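Local coordinates for protein dipicolinate synthase subunit A (Bacillus halodurans, PDB 3D4O) that probably makes dipicolinic acid, a constituent of the bacterial spore, together with a partner subunit, as a Rossmann-type oxidoreductase using a nicotinamide nucleotide, at residues 135-140 against 267-272; 143-148 against 239-244; 151-156 against 177-182. All coordinates share one frame; numbering follows the deposited sequence.

Contact 1: 135-140 against 267-272; sequences IPTAEG and GLPGIV
A steep helix-helix crossing brings Pro136, Thr137 and Gly140 of helix 127-148 against Leu268, Pro269 and Val272 of the short helix 268-272; the axes of the two local segments run at 74° and come within 8.0 Å. The two proline rings meet at about a right angle, CG of Pro136 lying 3.8 Å from CB of Pro269. Having no N-H, Pro136 suits the kink in its helix. CG of Pro269 also presses on Thr137, 3.2 Å from OG1, which is hydrogen-bonded to the carbonyl of Asn133. One turn on, Gly140 offers a bare backbone: a CB there would clash with CB of Leu268. With CG anti to its carbonyl carbon (chi1 -75°), Leu268 sets CD1 3.6 Å from O of Thr137 and CD2 near CA of Gly140. With an alanine here both methyls would go, which is likely to open a gap beside Gly140 and the carbonyl of Thr137, leaving Val272 to cover the glycine. Val272 adds CG2, 3.3 Å from O of Pro136. With no hydrogen bond between the segments, the joint depends on shape: apolar groups of the short helix lie against the proline ring and oxygens of helix 127-148, whose polar needs are met within their own helix.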
loop_
_atom_site.group_PDB
_atom_site.type_symbol
_atom_site.label_atom_id
_atom_site.label_comp_id
_atom_site.label_asym_id
_atom_site.label_seq_id
_atom_site.Cartn_x
_atom_site.Cartn_y
_atom_site.Cartn_z
ATOM N N ILE C 135 -0.479 6.539 -13.553
ATOM C CA ILE C 135 -1.521 6.511 -12.499
ATOM C C ILE C 135 -1.457 5.185 -11.702
ATOM O O ILE C 135 -1.239 5.184 -10.490
ATOM C CB ILE C 135 -2.917 6.806 -13.041
ATOM C CG1 ILE C 135 -2.930 8.229 -13.617
ATOM C CG2 ILE C 135 -3.959 6.704 -11.930
ATOM C CD1 ILE C 135 -4.202 8.597 -14.336
ATOM N N PRO C 136 -1.621 4.043 -12.375
ATOM C CA PRO C 136 -1.451 2.851 -11.572
ATOM C C PRO C 136 -0.024 2.667 -11.034
ATOM O O PRO C 136 0.170 2.024 -10.004
ATOM C CB PRO C 136 -1.817 1.704 -12.536
ATOM C CG PRO C 136 -1.592 2.310 -13.952
ATOM C CD PRO C 136 -2.034 3.756 -13.752
ATOM N N THR C 137 0.978 3.186 -11.735
ATOM C CA THR C 137 2.351 3.065 -11.250
ATOM C C THR C 137 2.476 3.750 -9.882
ATOM O O THR C 137 3.079 3.190 -8.961
ATOM C CB THR C 137 3.396 3.637 -12.215
ATOM O OG1 THR C 137 3.374 2.891 -13.443
ATOM C CG2 THR C 137 4.774 3.529 -11.606
ATOM N N ALA C 138 1.847 4.924 -9.755
ATOM C CA ALA C 138 1.850 5.735 -8.480
ATOM C C ALA C 138 1.108 5.007 -7.402
ATOM O O ALA C 138 1.532 4.978 -6.251
ATOM C CB ALA C 138 1.237 7.091 -8.665
ATOM N N GLU C 139 0.001 4.406 -7.802
ATOM C CA GLU C 139 -0.812 3.631 -6.883
ATOM C C GLU C 139 -0.005 2.508 -6.317
ATOM O O GLU C 139 -0.000 2.279 -5.120
ATOM C CB GLU C 139 -2.109 3.109 -7.513
ATOM C CG GLU C 139 -3.100 4.259 -7.670
ATOM C CD GLU C 139 -4.498 3.865 -8.088
ATOM O OE1 GLU C 139 -4.917 2.675 -7.943
ATOM O OE2 GLU C 139 -5.242 4.789 -8.502
ATOM N N GLY C 140 0.712 1.823 -7.182
ATOM C CA GLY C 140 1.545 0.716 -6.742
ATOM C C GLY C 140 2.683 1.186 -5.853
ATOM O O GLY C 140 3.056 0.519 -4.905
ATOM N N GLY C 267 6.776 -3.097 -13.492
ATOM C CA GLY C 267 5.533 -3.808 -13.746
ATOM C C GLY C 267 4.393 -3.542 -12.790
ATOM O O GLY C 267 3.410 -4.268 -12.794
ATOM N N LEU C 268 4.515 -2.474 -12.008
ATOM C CA LEU C 268 3.466 -2.138 -11.006
ATOM C C LEU C 268 2.044 -2.072 -11.582
ATOM O O LEU C 268 1.108 -2.528 -10.943
ATOM C CB LEU C 268 3.792 -0.851 -10.224
ATOM C CG LEU C 268 4.886 -1.012 -9.164
ATOM C CD1 LEU C 268 5.291 0.324 -8.568
ATOM C CD2 LEU C 268 4.397 -1.938 -8.074
ATOM N N PRO C 269 1.863 -1.474 -12.779
ATOM C CA PRO C 269 0.494 -1.432 -13.340
ATOM C C PRO C 269 -0.096 -2.818 -13.601
ATOM O O PRO C 269 -1.298 -3.041 -13.438
ATOM C CB PRO C 269 0.687 -0.638 -14.647
ATOM C CG PRO C 269 1.861 0.265 -14.327
ATOM C CD PRO C 269 2.794 -0.667 -13.587
ATOM N N GLY C 270 0.768 -3.767 -13.929
ATOM C CA GLY C 270 0.320 -5.134 -14.207
ATOM C C GLY C 270 -0.023 -5.830 -12.905
ATOM O O GLY C 270 -0.796 -6.768 -12.841
ATOM N N ILE C 271 0.567 -5.336 -11.841
ATOM C CA ILE C 271 0.348 -5.931 -10.503
ATOM C C ILE C 271 -0.866 -5.311 -9.801
ATOM O O ILE C 271 -1.666 -6.013 -9.185
ATOM C CB ILE C 271 1.586 -5.751 -9.618
ATOM C CG1 ILE C 271 2.678 -6.697 -10.093
ATOM C CG2 ILE C 271 1.254 -6.005 -8.156
ATOM C CD1 ILE C 271 4.114 -6.262 -9.689
ATOM N N VAL C 272 -1.015 -3.996 -9.924
ATOM C CA VAL C 272 -2.076 -3.326 -9.183
ATOM C C VAL C 272 -3.296 -2.897 -9.963
ATOM O O VAL C 272 -4.331 -2.707 -9.381
ATOM C CB VAL C 272 -1.549 -2.113 -8.362
ATOM C CG1 VAL C 272 -0.469 -2.590 -7.371
ATOM C CG2 VAL C 272 -1.070 -0.947 -9.276
#

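Contact 2: 143-148 against 239-244; sequences MMAIQH and FVIDLA
Phe239 and Ile241, alternate residues of strand 239-242, turn their side chains toward Met144, Ala145 and His148 of the helix that lies on this Rossmann-type sheet. The helix segment runs roughly antiparallel to the strand, at 153°, its axis 10.0 Å away. The close packing is at the phenyl ring. With CG anti to the backbone N (chi1 -180°), Phe239 reaches out so that CE2 comes 3.5 Å from CB of His148, and O of Met144 and CA of Ala145 lie at the ring edge. The near side of the imidazole joins in, CG of His148 lying 3.8 Å from CZ of Phe239; the two rings are oblique, their planes at 47°. Ile241 fills in beside them: its CG1 lies over one face of the phenyl, toward the rim of the ring, and its CD1 reaches the helix, 3.9 Å from CB of Met144 and 4.1 Å from CB of Ala145. The small alanine lets this methyl come close to the helix backbone. The looser side is at the far end of the imidazole and at Met144, both partly exposed. This selenomethionine starts toward the strand but bends off to lie against Leu268. The chemistry is thus divided: apolar branches join helix to sheet without a hydrogen bond, while ND1 of His148 is hydrogen-bonded to Lys261 on the adjoining strand.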
loop_
_atom_site.group_PDB
_atom_site.type_symbol
_atom_site.label_atom_id
_atom_site.label_comp_id
_atom_site.label_asym_id
_atom_site.label_seq_id
_atom_site.Cartn_x
_atom_site.Cartn_y
_atom_site.Cartn_z
HETATM N N MSE C 143 1.221 1.955 -2.496
HETATM C CA MSE C 143 0.909 0.692 -1.808
HETATM C C MSE C 143 2.201 0.106 -1.242
HETATM O O MSE C 143 2.251 -0.352 -0.122
HETATM C CB MSE C 143 0.236 -0.313 -2.751
HETATM C CG MSE C 143 0.180 -1.730 -2.167
HETATM SE SE MSE C 143 -0.158 -3.104 -3.536
HETATM C CE MSE C 143 1.628 -3.131 -4.401
HETATM N N MSE C 144 3.264 0.162 -2.020
HETATM C CA MSE C 144 4.552 -0.395 -1.560
HETATM C C MSE C 144 5.174 0.360 -0.378
HETATM O O MSE C 144 5.777 -0.230 0.530
HETATM C CB MSE C 144 5.621 -0.381 -2.648
HETATM C CG MSE C 144 5.211 -0.852 -4.026
HETATM SE SE MSE C 144 6.470 -2.162 -4.697
HETATM C CE MSE C 144 5.506 -3.275 -3.346
ATOM N N ALA C 145 5.103 1.671 -0.459
ATOM C CA ALA C 145 5.718 2.535 0.551
ATOM C C ALA C 145 5.015 2.295 1.883
ATOM O O ALA C 145 5.645 2.233 2.959
ATOM C CB ALA C 145 5.644 4.005 0.133
ATOM N N ILE C 146 3.704 2.112 1.785
ATOM C CA ILE C 146 2.898 1.825 2.961
ATOM C C ILE C 146 3.252 0.436 3.506
ATOM O O ILE C 146 3.460 0.240 4.725
ATOM C CB ILE C 146 1.377 1.930 2.665
ATOM C CG1 ILE C 146 1.009 3.389 2.319
ATOM C CG2 ILE C 146 0.548 1.361 3.851
ATOM C CD1 ILE C 146 -0.409 3.563 1.835
ATOM N N GLN C 147 3.315 -0.540 2.613
ATOM C CA GLN C 147 3.617 -1.939 3.014
ATOM C C GLN C 147 4.938 -2.162 3.701
ATOM O O GLN C 147 5.046 -3.013 4.592
ATOM C CB GLN C 147 3.705 -2.887 1.794
ATOM C CG GLN C 147 2.405 -3.367 1.285
ATOM C CD GLN C 147 2.462 -4.244 0.045
ATOM O OE1 GLN C 147 3.492 -4.351 -0.614
ATOM N NE2 GLN C 147 1.319 -4.852 -0.293
ATOM N N HIS C 148 5.949 -1.459 3.217
ATOM C CA HIS C 148 7.339 -1.728 3.621
ATOM C C HIS C 148 7.915 -0.818 4.677
ATOM O O HIS C 148 9.095 -0.937 5.002
ATOM C CB HIS C 148 8.277 -1.707 2.397
ATOM C CG HIS C 148 8.061 -2.853 1.464
ATOM N ND1 HIS C 148 8.607 -4.095 1.683
ATOM C CD2 HIS C 148 7.360 -2.946 0.309
ATOM C CE1 HIS C 148 8.246 -4.911 0.708
ATOM N NE2 HIS C 148 7.478 -4.242 -0.133
ATOM N N PHE C 239 13.713 4.002 2.781
ATOM C CA PHE C 239 13.246 3.032 1.784
ATOM C C PHE C 239 13.363 3.671 0.398
ATOM O O PHE C 239 12.779 4.716 0.119
ATOM C CB PHE C 239 11.819 2.613 2.107
ATOM C CG PHE C 239 11.225 1.598 1.146
ATOM C CD1 PHE C 239 11.996 0.618 0.571
ATOM C CD2 PHE C 239 9.870 1.593 0.904
ATOM C CE1 PHE C 239 11.441 -0.297 -0.280
ATOM C CE2 PHE C 239 9.300 0.654 0.087
ATOM C CZ PHE C 239 10.092 -0.308 -0.500
ATOM N N VAL C 240 14.164 3.053 -0.453
ATOM C CA VAL C 240 14.346 3.566 -1.811
ATOM C C VAL C 240 13.562 2.703 -2.790
ATOM O O VAL C 240 13.811 1.521 -2.902
ATOM C CB VAL C 240 15.810 3.536 -2.296
ATOM C CG1 VAL C 240 15.858 3.920 -3.790
ATOM C CG2 VAL C 240 16.731 4.448 -1.436
ATOM N N ILE C 241 12.611 3.317 -3.476
ATOM C CA ILE C 241 11.815 2.625 -4.481
ATOM C C ILE C 241 12.266 3.148 -5.841
ATOM O O ILE C 241 12.082 4.324 -6.140
ATOM C CB ILE C 241 10.293 2.843 -4.279
ATOM C CG1 ILE C 241 9.797 2.219 -2.959
ATOM C CG2 ILE C 241 9.498 2.165 -5.389
ATOM C CD1 ILE C 241 8.276 2.481 -2.667
ATOM N N ASP C 242 12.920 2.287 -6.619
ATOM C CA ASP C 242 13.457 2.663 -7.943
ATOM C C ASP C 242 12.549 2.203 -9.078
ATOM O O ASP C 242 12.401 1.007 -9.379
ATOM C CB ASP C 242 14.870 2.161 -8.121
ATOM C CG ASP C 242 15.618 2.903 -9.195
ATOM O OD1 ASP C 242 15.000 3.643 -9.989
ATOM O OD2 ASP C 242 16.838 2.726 -9.245
ATOM N N LEU C 243 11.917 3.210 -9.675
ATOM C CA LEU C 243 10.954 3.029 -10.718
ATOM C C LEU C 243 11.606 3.138 -12.083
ATOM O O LEU C 243 10.983 2.802 -13.073
ATOM C CB LEU C 243 9.821 4.067 -10.597
ATOM C CG LEU C 243 8.945 3.967 -9.356
ATOM C CD1 LEU C 243 7.864 5.012 -9.444
ATOM C CD2 LEU C 243 8.344 2.558 -9.248
ATOM N N ALA C 244 12.848 3.606 -12.135
ATOM C CA ALA C 244 13.537 3.737 -13.425
ATOM C C ALA C 244 13.764 2.354 -14.062
ATOM O O ALA C 244 13.970 1.332 -13.379
ATOM C CB ALA C 244 14.858 4.485 -13.280
#

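Contact 3: 151-156 against 177-182; sequences FTIHGA and LGAKVK
Gly155 and Ala156 hold Gly178 and Lys180 where the loop before strand 157-161 meets the return of the first beta-alpha-beta unit of a Rossmann-type domain, formed by strand 157-161, helix 165-176 and strand 180-185. N of Gly155 donates to O of Gly178 over 2.8 Å, approaching from above the carbonyl plane. N of Lys180 gives a second, nearly straight bond (170° at the hydrogen) to O of Ala156, and with it begins the parallel pairing of the two strands. Both glycines suit their backbone. Gly155 takes the third place of a type II turn from Ile153 to Ala156, at a phi of 85°, and Gly178, just past the helix, closes it with a Schellman motif through its positive phi; a CB there would also run into the His154 ring. Lys180 can be followed outward: CB lies 3.7 Å from O of Ala156, CD passes 4.1 Å from O of Gly155, and the bend at the last torsion (chi4 51°) folds NZ back to within 3.8 Å of CA of Gly155. The lysine thus lies along the turn with its aliphatic part. Within the same loop, OG1 of Thr152 donates to O of His154 in the carbonyl plane, on a lone pair, while Glu139 of the second subunit accepts from the backbone N of Ile153 and of His154. On the buried side Ile153 CG2 packs 3.9 Å from CB of Ala179, and CA of Ala179 makes a CA-H...O contact of 3.4 Å with O of Ile153.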
loop_
_atom_site.group_PDB
_atom_site.type_symbol
_atom_site.label_atom_id
_atom_site.label_comp_id
_atom_site.label_asym_id
_atom_site.label_seq_id
_atom_site.Cartn_x
_atom_site.Cartn_y
_atom_site.Cartn_z
ATOM N N PHE C 151 6.279 3.053 9.732
ATOM C CA PHE C 151 5.797 4.394 10.064
ATOM C C PHE C 151 4.839 4.861 8.971
ATOM O O PHE C 151 4.802 4.304 7.865
ATOM C CB PHE C 151 6.979 5.392 10.191
ATOM C CG PHE C 151 7.888 5.414 8.984
ATOM C CD1 PHE C 151 7.579 6.168 7.867
ATOM C CD2 PHE C 151 9.049 4.663 8.966
ATOM C CE1 PHE C 151 8.412 6.172 6.732
ATOM C CE2 PHE C 151 9.874 4.671 7.852
ATOM C CZ PHE C 151 9.557 5.432 6.733
ATOM N N THR C 152 4.054 5.889 9.279
ATOM C CA THR C 152 3.109 6.453 8.294
ATOM C C THR C 152 3.813 7.313 7.255
ATOM O O THR C 152 4.764 8.032 7.543
ATOM C CB THR C 152 1.973 7.326 8.952
ATOM O OG1 THR C 152 2.567 8.415 9.692
ATOM C CG2 THR C 152 1.041 6.470 9.890
ATOM N N ILE C 153 3.315 7.206 6.043
ATOM C CA ILE C 153 3.734 8.085 4.935
ATOM C C ILE C 153 3.265 9.496 5.259
ATOM O O ILE C 153 3.920 10.481 4.932
ATOM C CB ILE C 153 3.117 7.644 3.588
ATOM C CG1 ILE C 153 3.543 6.210 3.266
ATOM C CG2 ILE C 153 3.556 8.575 2.483
ATOM C CD1 ILE C 153 5.023 5.996 3.407
ATOM N N HIS C 154 2.120 9.566 5.922
ATOM C CA HIS C 154 1.580 10.833 6.389
ATOM C C HIS C 154 2.604 11.427 7.355
ATOM O O HIS C 154 3.034 10.771 8.324
ATOM C CB HIS C 154 0.235 10.583 7.107
ATOM C CG HIS C 154 -0.492 11.839 7.501
ATOM N ND1 HIS C 154 0.062 12.763 8.346
ATOM C CD2 HIS C 154 -1.743 12.289 7.227
ATOM C CE1 HIS C 154 -0.803 13.738 8.564
ATOM N NE2 HIS C 154 -1.907 13.477 7.892
ATOM N N GLY C 155 3.070 12.624 7.039
ATOM C CA GLY C 155 4.004 13.326 7.888
ATOM C C GLY C 155 5.466 12.979 7.695
ATOM O O GLY C 155 6.354 13.606 8.265
ATOM N N ALA C 156 5.712 11.979 6.870
ATOM C CA ALA C 156 7.088 11.528 6.583
ATOM C C ALA C 156 7.718 12.418 5.549
ATOM O O ALA C 156 7.032 13.115 4.832
ATOM C CB ALA C 156 7.084 10.058 6.048
ATOM N N LEU C 177 -1.428 12.646 -0.042
ATOM C CA LEU C 177 -1.546 11.704 1.077
ATOM C C LEU C 177 -0.914 12.193 2.411
ATOM O O LEU C 177 -0.851 11.458 3.401
ATOM C CB LEU C 177 -0.942 10.350 0.729
ATOM C CG LEU C 177 -1.756 9.443 -0.205
ATOM C CD1 LEU C 177 -1.188 8.030 0.007
ATOM C CD2 LEU C 177 -3.269 9.459 0.103
ATOM N N GLY C 178 -0.443 13.431 2.428
ATOM C CA GLY C 178 0.130 13.987 3.665
ATOM C C GLY C 178 1.609 13.840 3.890
ATOM O O GLY C 178 2.109 14.236 4.924
ATOM N N ALA C 179 2.343 13.323 2.902
ATOM C CA ALA C 179 3.818 13.324 3.006
ATOM C C ALA C 179 4.374 14.730 2.791
ATOM O O ALA C 179 3.748 15.566 2.203
ATOM C CB ALA C 179 4.448 12.365 2.026
ATOM N N LYS C 180 5.550 14.992 3.331
ATOM C CA LYS C 180 6.252 16.263 3.089
ATOM C C LYS C 180 7.191 15.906 1.971
ATOM O O LYS C 180 8.209 15.265 2.156
ATOM C CB LYS C 180 6.968 16.772 4.327
ATOM C CG LYS C 180 6.005 17.199 5.408
ATOM C CD LYS C 180 6.685 17.373 6.762
ATOM C CE LYS C 180 5.677 17.885 7.830
ATOM N NZ LYS C 180 4.412 17.073 7.883
ATOM N N VAL C 181 6.773 16.310 0.794
ATOM C CA VAL C 181 7.408 15.914 -0.417
ATOM C C VAL C 181 8.376 16.914 -0.975
ATOM O O VAL C 181 8.103 18.096 -1.099
ATOM C CB VAL C 181 6.370 15.643 -1.517
ATOM C CG1 VAL C 181 7.080 15.339 -2.827
ATOM C CG2 VAL C 181 5.378 14.508 -1.120
ATOM N N LYS C 182 9.532 16.395 -1.316
ATOM C CA LYS C 182 10.534 17.219 -1.981
ATOM C C LYS C 182 10.859 16.508 -3.267
ATOM O O LYS C 182 10.852 15.293 -3.313
ATOM C CB LYS C 182 11.778 17.449 -1.130
ATOM C CG LYS C 182 12.498 16.212 -0.675
ATOM C CD LYS C 182 13.899 16.555 -0.100
ATOM C CE LYS C 182 13.844 17.314 1.198
ATOM N NZ LYS C 182 15.203 17.651 1.820
#

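How the contacts relate
All three contacts belong to the C-terminal Rossmann-type half of the chain. Contacts 1 and 2 share helix 127-148, with centres about 11 Å apart, and they touch: Leu268 packs on Leu243, and Val272 on Met143. Contact 3 lies about 13 Å from contact 2 and 20 Å from contact 1, centre to centre; Ile153 packs on Ala145 and Ile146, while contact 1 does not touch it. Along the chain contact 1 encloses contact 2, which encloses contact 3. Going along one helix and the loop after it, the partners thus come from progressively earlier parts of the domain, and all three regions touch the second subunit, tying the fold to the dimer.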